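Local atomic coordinates of periplasmic protein (Legionella pneumophila subsp. pneumophila, PDB entry 4FGQ), a protein that acts as a calcium-dependent periplasmic protease and probably cleaves with a cysteine nucleophile, as do other transglutaminase-like cysteine proteinases. Residues His121-Phe126 with Pro151-Val156; Pro155-Ser158 with Gly163-Leu166; Thr96-Gly101 with Asp105-Thr110; Glu133-Asp138 with Ser142-Ala147; Asp36-Lys41 with Glu48-Phe53. All blocks are in the same frame, centred on the assembly; numbering follows the deposited sequence.

Contact 1: His121-Phe126 with Pro151-Val156; sequences HMVLSF and PDLKPV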
# COMPACT_ATOMS: atom_id res chain seq x y z
N HIS A 121 -9.05 9.92 -1.77
CA HIS A 121 -7.62 9.66 -1.78
C HIS A 121 -7.31 8.53 -0.81
O HIS A 121 -7.77 8.55 0.33
CB HIS A 121 -6.86 10.90 -1.34
CG HIS A 121 -5.38 10.79 -1.54
ND1 HIS A 121 -4.80 10.74 -2.79
CD2 HIS A 121 -4.36 10.70 -0.65
CE1 HIS A 121 -3.49 10.63 -2.66
NE2 HIS A 121 -3.20 10.61 -1.37
N MET A 122 -6.53 7.56 -1.26
CA MET A 122 -6.20 6.39 -0.44
C MET A 122 -4.78 6.51 0.09
O MET A 122 -3.86 6.91 -0.65
CB MET A 122 -6.32 5.11 -1.28
CG MET A 122 -6.33 3.80 -0.50
SD MET A 122 -7.99 3.37 0.08
CE MET A 122 -8.77 2.66 -1.37
N VAL A 123 -4.60 6.17 1.36
CA VAL A 123 -3.29 6.16 1.99
C VAL A 123 -3.16 4.86 2.78
O VAL A 123 -4.12 4.10 2.85
CB VAL A 123 -3.10 7.34 2.96
CG1 VAL A 123 -3.18 8.67 2.18
CG2 VAL A 123 -4.15 7.29 4.07
N LEU A 124 -1.99 4.63 3.37
CA LEU A 124 -1.83 3.50 4.29
C LEU A 124 -1.64 4.06 5.68
O LEU A 124 -0.78 4.91 5.90
CB LEU A 124 -0.61 2.66 3.90
CG LEU A 124 -0.26 1.51 4.85
CD1 LEU A 124 -1.45 0.60 5.02
CD2 LEU A 124 0.92 0.73 4.27
N SER A 125 -2.48 3.63 6.63
CA SER A 125 -2.38 4.09 8.00
C SER A 125 -1.70 3.06 8.88
O SER A 125 -2.05 1.88 8.85
CB SER A 125 -3.78 4.37 8.57
OG SER A 125 -4.40 5.47 7.90
N PHE A 126 -0.72 3.49 9.66
CA PHE A 126 -0.03 2.60 10.59
C PHE A 126 -0.44 2.98 12.00
O PHE A 126 -0.32 4.15 12.38
CB PHE A 126 1.49 2.75 10.44
CG PHE A 126 2.27 2.17 11.58
CD1 PHE A 126 2.51 0.80 11.66
CD2 PHE A 126 2.75 2.98 12.60
CE1 PHE A 126 3.21 0.26 12.72
CE2 PHE A 126 3.46 2.45 13.66
CZ PHE A 126 3.69 1.09 13.73
N PRO A 151 -4.88 17.32 8.42
CA PRO A 151 -6.30 17.70 8.49
C PRO A 151 -6.93 17.74 7.09
O PRO A 151 -8.15 17.88 6.99
CB PRO A 151 -6.25 19.11 9.09
CG PRO A 151 -4.93 19.64 8.65
CD PRO A 151 -3.99 18.46 8.71
N ASP A 152 -6.11 17.61 6.05
CA ASP A 152 -6.62 17.59 4.68
C ASP A 152 -7.26 16.24 4.34
O ASP A 152 -7.95 16.12 3.32
CB ASP A 152 -5.52 17.92 3.67
CG ASP A 152 -4.33 16.97 3.77
OD1 ASP A 152 -3.80 16.76 4.89
OD2 ASP A 152 -3.90 16.45 2.73
N LEU A 153 -7.03 15.23 5.18
CA LEU A 153 -7.55 13.89 4.92
C LEU A 153 -8.63 13.53 5.93
O LEU A 153 -8.39 13.53 7.14
CB LEU A 153 -6.44 12.85 4.99
CG LEU A 153 -5.29 12.96 3.98
CD1 LEU A 153 -4.26 11.88 4.24
CD2 LEU A 153 -5.80 12.88 2.54
N LYS A 154 -9.83 13.23 5.43
CA LYS A 154 -10.94 12.81 6.30
C LYS A 154 -11.27 11.35 5.99
O LYS A 154 -11.88 11.06 4.96
CB LYS A 154 -12.16 13.70 6.05
CG LYS A 154 -13.34 13.41 6.99
CD LYS A 154 -14.50 14.35 6.72
CE LYS A 154 -15.64 14.10 7.71
NZ LYS A 154 -16.82 14.98 7.46
N PRO A 155 -10.86 10.43 6.87
CA PRO A 155 -11.11 9.01 6.61
C PRO A 155 -12.60 8.67 6.44
O PRO A 155 -13.46 9.21 7.14
CB PRO A 155 -10.56 8.33 7.86
CG PRO A 155 -9.49 9.27 8.35
CD PRO A 155 -10.08 10.64 8.10
N VAL A 156 -12.87 7.76 5.51
CA VAL A 156 -14.21 7.24 5.27
C VAL A 156 -14.29 5.78 5.71
O VAL A 156 -15.20 5.40 6.45
CB VAL A 156 -14.58 7.40 3.79
CG1 VAL A 156 -15.97 6.83 3.51
CG2 VAL A 156 -14.54 8.87 3.42
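Leu-153 meets His-121 and Val-123 with a different methyl for each, and these two touches make up the whole contact. Its CD1 reaches the CG1 methyl of Val-123 tip to tip at 4.0 Å, while CD2 approaches the imidazole at CD2 of His-121, 4.1 Å away and on a slant to the ring. The leucine's CG stands anti to its own carbonyl carbon (chi1 -62°) and CD1 continues outward from CA (chi2 178°), which makes CD1 the leading branch and leaves CD2 on the flank turned to the histidine. No hydrogen bond joins the segments; the nearest backbones are those of His-121 and Leu-153, whose CA atoms lie 7.9 Å apart. The reason is the strand order: 119-126 and 153-159 both pair with strand 107-114, one on each side of it, so the contact bridges over a strand of the antiparallel sheet of this papain-like fold. Val-123 also rests on Thr-110 of that middle strand and on Ile-136 of strand 135-137, the neighbour on its other side. The imidazole, carried with CG anti to the backbone N (chi1 -170°), has its polar end turned to a different neighbour: His-121 NE2 is hydrogen-bonded to Asp-138 OD1, and its ring touches Cys-86 at the start of helix 86-100. Cys-86, His-121 and Asp-138 together are consistent with the catalytic triad of transglutaminase-like cysteine proteinases, and Leu-153 thus packs beside its histidine. About 7 Å separates the side chain of His-121 from that of Glu-87, a calcium-binding residue, although no calcium is bound in this model.

Contact 2: Pro155-Ser158 with Gly163-Leu166; sequences PVYS and GLWL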
# COMPACT_ATOMS: atom_id res chain seq x y z
N PRO A 155 -10.86 10.43 6.87
CA PRO A 155 -11.11 9.01 6.61
C PRO A 155 -12.60 8.67 6.44
O PRO A 155 -13.46 9.21 7.14
CB PRO A 155 -10.56 8.33 7.86
CG PRO A 155 -9.49 9.27 8.35
CD PRO A 155 -10.08 10.64 8.10
N VAL A 156 -12.87 7.76 5.51
CA VAL A 156 -14.21 7.24 5.27
C VAL A 156 -14.29 5.78 5.71
O VAL A 156 -15.20 5.40 6.45
CB VAL A 156 -14.58 7.40 3.79
CG1 VAL A 156 -15.97 6.83 3.51
CG2 VAL A 156 -14.54 8.87 3.42
N TYR A 157 -13.35 4.96 5.25
CA TYR A 157 -13.27 3.58 5.72
C TYR A 157 -11.84 3.09 5.63
O TYR A 157 -11.02 3.72 4.97
CB TYR A 157 -14.21 2.65 4.93
CG TYR A 157 -13.79 2.34 3.50
CD1 TYR A 157 -12.97 1.26 3.22
CD2 TYR A 157 -14.25 3.10 2.44
CE1 TYR A 157 -12.59 0.96 1.93
CE2 TYR A 157 -13.88 2.81 1.13
CZ TYR A 157 -13.05 1.74 0.89
OH TYR A 157 -12.67 1.44 -0.40
N SER A 158 -11.54 1.99 6.30
CA SER A 158 -10.22 1.40 6.21
C SER A 158 -10.34 -0.12 6.19
O SER A 158 -11.38 -0.67 6.55
CB SER A 158 -9.32 1.87 7.36
OG SER A 158 -9.83 1.45 8.61
N GLY A 163 -9.90 -7.43 7.99
CA GLY A 163 -11.11 -6.72 8.34
C GLY A 163 -11.42 -5.50 7.50
O GLY A 163 -10.63 -5.09 6.64
N LEU A 164 -12.58 -4.92 7.77
CA LEU A 164 -13.06 -3.71 7.12
C LEU A 164 -13.74 -2.87 8.20
O LEU A 164 -14.58 -3.38 8.94
CB LEU A 164 -14.09 -4.07 6.04
CG LEU A 164 -14.96 -2.93 5.52
CD1 LEU A 164 -14.11 -2.00 4.67
CD2 LEU A 164 -16.13 -3.48 4.72
N TRP A 165 -13.35 -1.60 8.31
CA TRP A 165 -13.88 -0.73 9.36
C TRP A 165 -14.42 0.57 8.78
O TRP A 165 -13.76 1.21 7.97
CB TRP A 165 -12.75 -0.39 10.35
CG TRP A 165 -12.19 -1.57 11.09
CD1 TRP A 165 -12.58 -2.03 12.32
CD2 TRP A 165 -11.13 -2.44 10.66
NE1 TRP A 165 -11.83 -3.12 12.67
CE2 TRP A 165 -10.94 -3.40 11.67
CE3 TRP A 165 -10.34 -2.50 9.51
CZ2 TRP A 165 -9.98 -4.41 11.57
CZ3 TRP A 165 -9.39 -3.50 9.42
CH2 TRP A 165 -9.21 -4.44 10.44
N LEU A 166 -15.61 0.99 9.20
CA LEU A 166 -16.08 2.32 8.82
C LEU A 166 -15.51 3.35 9.80
O LEU A 166 -15.35 3.06 10.99
CB LEU A 166 -17.61 2.39 8.82
CG LEU A 166 -18.34 1.41 7.90
CD1 LEU A 166 -19.83 1.77 7.78
CD2 LEU A 166 -17.69 1.37 6.53
O HOH W 1 -11.82 3.11 9.59
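Ser-158 and Trp-165 form the hydrogen-bonded pair of a beta hairpin, strands 153-159 and 164-166, at one edge of the antiparallel sheet. Two backbone bonds join them: Ser-158 N gives to Trp-165 O at 2.9 Å, in the carbonyl plane, and Trp-165 N returns to Ser-158 O at 2.8 Å, almost straight at 174° but with the donor tilted from the plane of the Ser-158 carbonyl. Leu-164 CA adds a CH...O contact of 3.5 Å to Ser-158 O. Apolar packing lies on the other face, where Tyr-157 and Leu-166 are the non-hydrogen-bonded pair. There Leu-166 CD2 touches the CB of Tyr-157, and Leu-164 CD1 meets the tyrosine ring at CD1, 3.7 Å away and obliquely. The ring itself rises away from the hairpin to stack on Tyr-111; Val-156 and Tyr-157 both face that residue, a classic beta bulge. On the face of Ser-158 and Trp-165, the indole carries a cation-pi contact with Arg-108 of strand 107-114. The serine hydroxyl is placed between its own backbone N and carbonyl carbon (chi1 63°), where Ser-158 OG lies 2.8 Å from a water that donates its own bond to Trp-165 O at 3.2 Å.

Contact 3: Thr96-Gly101 with Asp105-Thr110; sequences TLVAVG and DQLRIT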
# COMPACT_ATOMS: atom_id res chain seq x y z
N THR A 96 3.90 -5.26 1.42
CA THR A 96 5.35 -5.30 1.59
C THR A 96 5.70 -5.16 3.07
O THR A 96 6.58 -5.86 3.58
CB THR A 96 6.03 -4.20 0.77
OG1 THR A 96 5.73 -4.41 -0.61
CG2 THR A 96 7.55 -4.26 0.95
N LEU A 97 5.00 -4.27 3.78
CA LEU A 97 5.22 -4.12 5.22
C LEU A 97 4.87 -5.38 5.99
O LEU A 97 5.58 -5.75 6.93
CB LEU A 97 4.48 -2.89 5.77
CG LEU A 97 5.26 -1.60 5.43
CD1 LEU A 97 4.33 -0.39 5.49
CD2 LEU A 97 6.46 -1.42 6.39
N VAL A 98 3.79 -6.05 5.61
CA VAL A 98 3.45 -7.33 6.23
C VAL A 98 4.58 -8.33 5.98
O VAL A 98 5.00 -9.06 6.88
CB VAL A 98 2.09 -7.87 5.71
CG1 VAL A 98 1.87 -9.31 6.16
CG2 VAL A 98 0.96 -6.95 6.19
N ALA A 99 5.12 -8.32 4.76
CA ALA A 99 6.21 -9.23 4.40
C ALA A 99 7.49 -9.02 5.21
O ALA A 99 8.24 -9.98 5.44
CB ALA A 99 6.52 -9.14 2.89
N VAL A 100 7.77 -7.78 5.63
CA VAL A 100 9.01 -7.54 6.36
C VAL A 100 8.82 -7.73 7.86
O VAL A 100 9.79 -7.70 8.63
CB VAL A 100 9.66 -6.15 6.06
CG1 VAL A 100 9.83 -5.93 4.56
CG2 VAL A 100 8.86 -5.04 6.67
N GLY A 101 7.57 -7.93 8.27
CA GLY A 101 7.30 -8.26 9.65
C GLY A 101 6.48 -7.29 10.48
O GLY A 101 6.26 -7.54 11.66
N ASP A 105 -2.25 -6.37 11.78
CA ASP A 105 -3.28 -5.65 12.54
C ASP A 105 -2.92 -4.19 12.84
O ASP A 105 -3.80 -3.40 13.19
CB ASP A 105 -3.76 -6.41 13.79
CG ASP A 105 -2.66 -6.66 14.81
OD1 ASP A 105 -2.98 -7.25 15.87
OD2 ASP A 105 -1.49 -6.29 14.57
N GLN A 106 -1.66 -3.82 12.66
CA GLN A 106 -1.27 -2.42 12.83
C GLN A 106 -1.38 -1.60 11.56
O GLN A 106 -1.05 -0.42 11.55
CB GLN A 106 0.17 -2.32 13.34
CG GLN A 106 0.35 -2.93 14.70
CD GLN A 106 1.74 -2.71 15.25
OE1 GLN A 106 2.49 -3.67 15.48
NE2 GLN A 106 2.10 -1.45 15.47
N LEU A 107 -1.81 -2.24 10.48
CA LEU A 107 -1.84 -1.58 9.19
C LEU A 107 -3.24 -1.59 8.61
O LEU A 107 -3.87 -2.64 8.52
CB LEU A 107 -0.90 -2.28 8.21
CG LEU A 107 0.59 -2.23 8.57
CD1 LEU A 107 1.36 -3.24 7.75
CD2 LEU A 107 1.13 -0.83 8.33
N ARG A 108 -3.73 -0.41 8.23
CA ARG A 108 -5.04 -0.34 7.59
C ARG A 108 -4.97 0.56 6.39
O ARG A 108 -4.63 1.74 6.52
CB ARG A 108 -6.10 0.15 8.56
CG ARG A 108 -6.37 -0.82 9.69
CD ARG A 108 -7.51 -0.38 10.58
NE ARG A 108 -7.62 -1.26 11.74
CZ ARG A 108 -8.46 -1.07 12.75
NH1 ARG A 108 -9.27 -0.02 12.76
NH2 ARG A 108 -8.49 -1.92 13.77
N ILE A 109 -5.26 0.00 5.22
CA ILE A 109 -5.36 0.80 4.01
C ILE A 109 -6.58 1.69 4.18
O ILE A 109 -7.67 1.21 4.52
CB ILE A 109 -5.51 -0.10 2.78
CG1 ILE A 109 -4.31 -1.05 2.67
CG2 ILE A 109 -5.68 0.74 1.52
CD1 ILE A 109 -4.54 -2.24 1.70
N THR A 110 -6.42 3.00 3.97
CA THR A 110 -7.46 3.95 4.36
C THR A 110 -7.96 4.78 3.19
O THR A 110 -7.18 5.46 2.53
CB THR A 110 -6.94 4.93 5.42
OG1 THR A 110 -6.51 4.18 6.57
CG2 THR A 110 -8.03 5.90 5.86
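In Leu-107 the CG lies opposite the carbonyl carbon (chi1 -64°) and CD1 runs on away from CA (chi2 166°), extending that methyl from the strand to Leu-97 and Val-98 on the helix. Val-98 has the matching choice: CG2, not CG1, is the branch anti to the carbonyl carbon, and CG2 faces the leucine. One methyl therefore does all the touching on the strand side. Leu-107 CD1 sits against the CB of Leu-97 at 3.7 Å, close to the helix backbone, and crosses Val-98 CG2 at 4.0 Å. Leu-97 offers its CB to Leu-107 and sends the rest of its side chain past it, toward Leu-124 of the next strand and toward Leu-47 and Val-50 of helix 43-55. No polar bond crosses the contact; the nearest CA atoms, those of Val-98 and Leu-107, are 8.4 Å apart, and side chains make all the contact across that spacing. The contact joins the end of helix 86-100 to the first residue of strand 107-114, the central-helix-on-sheet packing of the papain-like cysteine proteinases. The chain turns between them at Gly-101, whose positive phi (117°) ends the helix in a Schellman motif; its N bonds to Val-98 O at 3.1 Å and weakly to Leu-97 O. A short 3-10 turn at Asp-105 and Gln-106 then leads into the strand. Further cover for Leu-107 comes from Tyr-94, one turn earlier on the same helix, while Leu-107 O accepts a hydrogen bond from Asn-160 ND2. Gln-106 NE2 is bonded to Tyr-127 O, just after strand 119-126.

Contact 4: Glu133-Asp138 with Ser142-Ala147; sequences EPLILD and SKILKA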
# COMPACT_ATOMS: atom_id res chain seq x y z
N GLU A 133 -3.15 7.43 17.69
CA GLU A 133 -3.26 8.21 16.48
C GLU A 133 -2.40 7.57 15.39
O GLU A 133 -1.22 7.30 15.62
CB GLU A 133 -2.74 9.61 16.79
CG GLU A 133 -2.80 10.56 15.64
CD GLU A 133 -2.42 11.96 16.06
OE1 GLU A 133 -1.93 12.16 17.19
OE2 GLU A 133 -2.61 12.86 15.24
N PRO A 134 -2.98 7.32 14.20
CA PRO A 134 -2.20 6.61 13.18
C PRO A 134 -1.23 7.51 12.43
O PRO A 134 -1.42 8.73 12.41
CB PRO A 134 -3.28 6.07 12.23
CG PRO A 134 -4.41 7.05 12.37
CD PRO A 134 -4.39 7.50 13.81
N LEU A 135 -0.20 6.90 11.87
CA LEU A 135 0.78 7.59 11.03
C LEU A 135 0.39 7.33 9.58
O LEU A 135 0.02 6.21 9.23
CB LEU A 135 2.17 7.04 11.31
CG LEU A 135 2.63 7.14 12.76
CD1 LEU A 135 4.10 6.73 12.87
CD2 LEU A 135 2.41 8.54 13.29
N ILE A 136 0.46 8.37 8.74
CA ILE A 136 -0.05 8.28 7.39
C ILE A 136 1.06 8.12 6.35
O ILE A 136 1.93 9.00 6.20
CB ILE A 136 -0.89 9.54 7.03
CG1 ILE A 136 -2.02 9.76 8.05
CG2 ILE A 136 -1.44 9.41 5.63
CD1 ILE A 136 -3.03 8.63 8.10
N LEU A 137 1.04 7.00 5.64
CA LEU A 137 1.98 6.73 4.55
C LEU A 137 1.27 7.06 3.24
O LEU A 137 0.34 6.34 2.82
CB LEU A 137 2.41 5.27 4.56
CG LEU A 137 3.53 4.90 5.54
CD1 LEU A 137 3.03 4.92 7.00
CD2 LEU A 137 4.11 3.53 5.19
N ASP A 138 1.69 8.16 2.61
CA ASP A 138 0.99 8.75 1.47
C ASP A 138 1.88 8.67 0.25
O ASP A 138 3.10 8.51 0.37
CB ASP A 138 0.71 10.22 1.81
CG ASP A 138 -0.41 10.83 0.99
OD1 ASP A 138 -0.72 10.30 -0.09
OD2 ASP A 138 -0.96 11.86 1.44
N SER A 142 5.94 13.01 1.06
CA SER A 142 7.04 12.12 1.39
C SER A 142 7.16 11.83 2.88
O SER A 142 7.67 10.79 3.26
CB SER A 142 8.37 12.67 0.89
OG SER A 142 8.53 12.43 -0.50
N LYS A 143 6.72 12.77 3.70
CA LYS A 143 6.80 12.58 5.14
C LYS A 143 5.71 11.65 5.64
O LYS A 143 4.58 11.67 5.15
CB LYS A 143 6.68 13.92 5.87
CG LYS A 143 7.82 14.90 5.62
CD LYS A 143 7.56 16.17 6.41
CE LYS A 143 8.51 17.29 6.03
NZ LYS A 143 8.03 18.59 6.58
N ILE A 144 6.06 10.84 6.63
CA ILE A 144 5.07 10.09 7.38
C ILE A 144 4.64 10.97 8.56
O ILE A 144 5.45 11.32 9.44
CB ILE A 144 5.65 8.74 7.87
CG1 ILE A 144 5.98 7.86 6.66
CG2 ILE A 144 4.67 8.04 8.82
CD1 ILE A 144 6.70 6.55 7.03
N LEU A 145 3.37 11.34 8.57
CA LEU A 145 2.84 12.33 9.50
C LEU A 145 1.66 11.74 10.27
O LEU A 145 0.93 10.90 9.73
CB LEU A 145 2.36 13.58 8.73
CG LEU A 145 3.48 14.39 8.06
CD1 LEU A 145 2.92 15.42 7.08
CD2 LEU A 145 4.35 15.07 9.11
N LYS A 146 1.48 12.20 11.50
CA LYS A 146 0.34 11.79 12.31
C LYS A 146 -0.96 12.25 11.69
O LYS A 146 -1.00 13.25 10.97
CB LYS A 146 0.45 12.40 13.72
CG LYS A 146 1.33 11.62 14.68
CD LYS A 146 1.48 12.34 16.02
CE LYS A 146 2.40 13.56 15.92
NZ LYS A 146 1.68 14.79 15.50
N ALA A 147 -2.05 11.54 11.98
CA ALA A 147 -3.36 11.93 11.44
C ALA A 147 -3.73 13.39 11.73
O ALA A 147 -4.27 14.07 10.86
CB ALA A 147 -4.45 10.99 11.95
O HOH W 2 1.73 11.79 5.59
O HOH W 3 4.04 9.59 3.26
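Ile-144 fits against Leu-135 and Leu-137 on one face of a short beta hairpin, strands 135-137 and 145-146. Its CG2 bump lies against Leu-135 CB at 3.7 Å, and its CG1-CD1 arm runs side by side with Leu-137, CD1 being 3.9 Å from Leu-137 CG. Ile-144 also rests on Leu-47 and Asn-51 of helix 43-55 and so lies between the hairpin and that helix. Farther along the same face, Leu-135 CD2 presses on the aliphatic stem of Lys-146 at CG, 3.5 Å away. Glu-133 crosses that stem at about a right angle: its extended chain lays OE2 3.4 Å from Lys-146 CB, while Lys-146 NZ bends off to 4.7 Å from Glu-133 OE2. At the open end of the ladder the CB of Ala-147 fills the step beside the Pro-134 ring. The strands are held by Ile-136 N to Leu-145 O at 2.8 Å and by Ala-147 N to Pro-134 O, the donor of the latter nearly in line with the C=O bond. Nearer the turn, a water donates to both Ile-136 O and Lys-143 O. Glu-133 OE2 has its hydrogen bond with Ser-148 OG. The carboxylate of Glu-133 and the amino group of Lys-146 are not in contact, and any attraction between them is probably long-range; the direct grip rests on backbone bonds and apolar contact.

Contact 5: Asp36-Lys41 with Glu48-Phe53; sequences DSLKKK and EKVNSF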
# COMPACT_ATOMS: atom_id res chain seq x y z
N ASP A 36 14.11 -8.29 1.93
CA ASP A 36 15.19 -8.95 2.65
C ASP A 36 15.93 -7.98 3.58
O ASP A 36 16.28 -8.34 4.71
CB ASP A 36 16.18 -9.58 1.68
CG ASP A 36 15.87 -11.04 1.39
OD1 ASP A 36 15.12 -11.66 2.18
OD2 ASP A 36 16.39 -11.58 0.39
N SER A 37 16.16 -6.77 3.09
CA SER A 37 16.98 -5.78 3.80
C SER A 37 16.27 -5.20 5.02
O SER A 37 16.92 -4.71 5.94
CB SER A 37 17.40 -4.65 2.87
OG SER A 37 16.36 -3.70 2.68
N LEU A 38 14.94 -5.27 5.02
CA LEU A 38 14.16 -4.63 6.09
C LEU A 38 13.71 -5.58 7.19
O LEU A 38 13.23 -5.13 8.23
CB LEU A 38 12.95 -3.89 5.52
CG LEU A 38 13.27 -2.66 4.67
CD1 LEU A 38 11.98 -2.07 4.13
CD2 LEU A 38 14.03 -1.65 5.51
N LYS A 39 13.85 -6.88 6.99
CA LYS A 39 13.56 -7.82 8.06
C LYS A 39 14.44 -7.53 9.28
O LYS A 39 15.64 -7.29 9.13
CB LYS A 39 13.74 -9.26 7.58
CG LYS A 39 12.70 -9.68 6.55
CD LYS A 39 12.90 -11.12 6.10
CE LYS A 39 11.83 -11.54 5.11
NZ LYS A 39 12.09 -12.88 4.51
N LYS A 40 13.83 -7.54 10.46
CA LYS A 40 14.54 -7.34 11.72
C LYS A 40 15.19 -5.95 11.84
O LYS A 40 16.21 -5.78 12.51
CB LYS A 40 15.58 -8.45 11.95
CG LYS A 40 14.96 -9.84 11.96
CD LYS A 40 16.02 -10.93 12.00
CE LYS A 40 15.38 -12.31 12.02
NZ LYS A 40 14.46 -12.48 13.17
N LYS A 41 14.57 -4.96 11.21
CA LYS A 41 14.99 -3.58 11.35
C LYS A 41 13.95 -2.85 12.17
O LYS A 41 12.83 -3.34 12.33
CB LYS A 41 15.15 -2.93 9.97
CG LYS A 41 16.23 -3.57 9.11
CD LYS A 41 17.59 -3.57 9.81
CE LYS A 41 18.71 -3.98 8.87
NZ LYS A 41 18.60 -5.40 8.42
N GLU A 48 9.46 3.82 6.90
CA GLU A 48 10.07 4.87 6.08
C GLU A 48 10.60 4.35 4.75
O GLU A 48 10.39 4.97 3.70
CB GLU A 48 11.19 5.56 6.86
CG GLU A 48 10.69 6.47 7.96
CD GLU A 48 11.81 7.12 8.72
OE1 GLU A 48 12.99 6.74 8.51
OE2 GLU A 48 11.51 8.01 9.55
N LYS A 49 11.27 3.21 4.78
CA LYS A 49 11.90 2.71 3.57
C LYS A 49 10.91 2.03 2.61
O LYS A 49 11.06 2.14 1.40
CB LYS A 49 13.10 1.81 3.92
CG LYS A 49 14.24 2.62 4.51
CD LYS A 49 15.48 1.77 4.79
CE LYS A 49 16.58 2.62 5.41
NZ LYS A 49 17.81 1.83 5.74
N VAL A 50 9.88 1.37 3.13
CA VAL A 50 8.84 0.86 2.24
C VAL A 50 8.12 2.05 1.60
O VAL A 50 7.85 2.07 0.39
CB VAL A 50 7.85 -0.06 2.97
CG1 VAL A 50 6.67 -0.44 2.05
CG2 VAL A 50 8.57 -1.30 3.44
N ASN A 51 7.84 3.06 2.42
CA ASN A 51 7.17 4.27 1.91
C ASN A 51 7.98 4.94 0.79
O ASN A 51 7.46 5.18 -0.30
CB ASN A 51 6.92 5.25 3.06
CG ASN A 51 5.84 6.27 2.73
OD1 ASN A 51 4.78 5.93 2.19
ND2 ASN A 51 6.11 7.53 3.09
N SER A 52 9.25 5.21 1.06
CA SER A 52 10.10 5.92 0.10
C SER A 52 10.42 5.09 -1.15
O SER A 52 10.51 5.63 -2.26
CB SER A 52 11.38 6.44 0.78
OG SER A 52 12.23 5.38 1.20
N PHE A 53 10.57 3.77 -0.97
CA PHE A 53 10.83 2.89 -2.11
C PHE A 53 9.69 2.99 -3.10
O PHE A 53 9.91 3.20 -4.29
CB PHE A 53 11.00 1.43 -1.67
CG PHE A 53 11.30 0.49 -2.82
CD1 PHE A 53 12.59 0.34 -3.29
CD2 PHE A 53 10.28 -0.26 -3.41
CE1 PHE A 53 12.86 -0.52 -4.35
CE2 PHE A 53 10.55 -1.12 -4.47
CZ PHE A 53 11.84 -1.25 -4.94
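Leu-38 and Val-50 make the tight half of this contact, with Leu-38 CD1 only 3.6 Å from Val-50 CG2. In the leucine CG is anti to the carbonyl carbon (chi1 -68°) and chi2 is 178°; the two methyls then divide between Val-50 and Lys-49. CD1 goes to the valine, and CD2 slides obliquely across the stem of Lys-49, 3.8 Å from its CD. The CB of Lys-49 touches both branches. Val-50 is buried further by Thr-96, and Leu-38 by Val-100, so a third helix, 86-100, closes the inner side. The two segments belong to consecutive helices, 22-38 and 43-55, of the helical side of the fold, and the contact lies just beside their connection. The connection opens with a type II beta turn from Leu-38 to Lys-41, closed by Lys-41 N to Leu-38 O at 3.3 Å, with Lys-40 at positive phi (64°). Leu-38 O also receives Gln-46 NE2, which links the turn to the second helix. Outward the packing gives way to long polar chains. The extended Lys-49 leaves Leu-38 at CD and carries its amino group on toward the exposed surface. Lys-41, in no contact with Lys-49, folds back over the end of the first helix, where NZ bonds to Ser-37 O at 3.1 Å from above the carbonyl plane.

From the N terminus, contact 5 comes first, closing the short connection between helices 22-38 and 43-55. Contact 3 follows in series, closing the turn that leads from helix 86-100 into the first strand of the sheet; these two contacts touch through helices 43-55 and 86-100. Contact 1 opens at strand 119-126 and closes only at strand 153-159, and the hairpin of contact 4 lies wholly within that span. Contact 2 takes over where contact 1 ends, sharing Pro-155 and Val-156, and adds the last edge strand. Contacts 1 to 4 thus reach one antiparallel sheet, with contacts 4 and 2 at its two edges, while contact 5 belongs to the helical side.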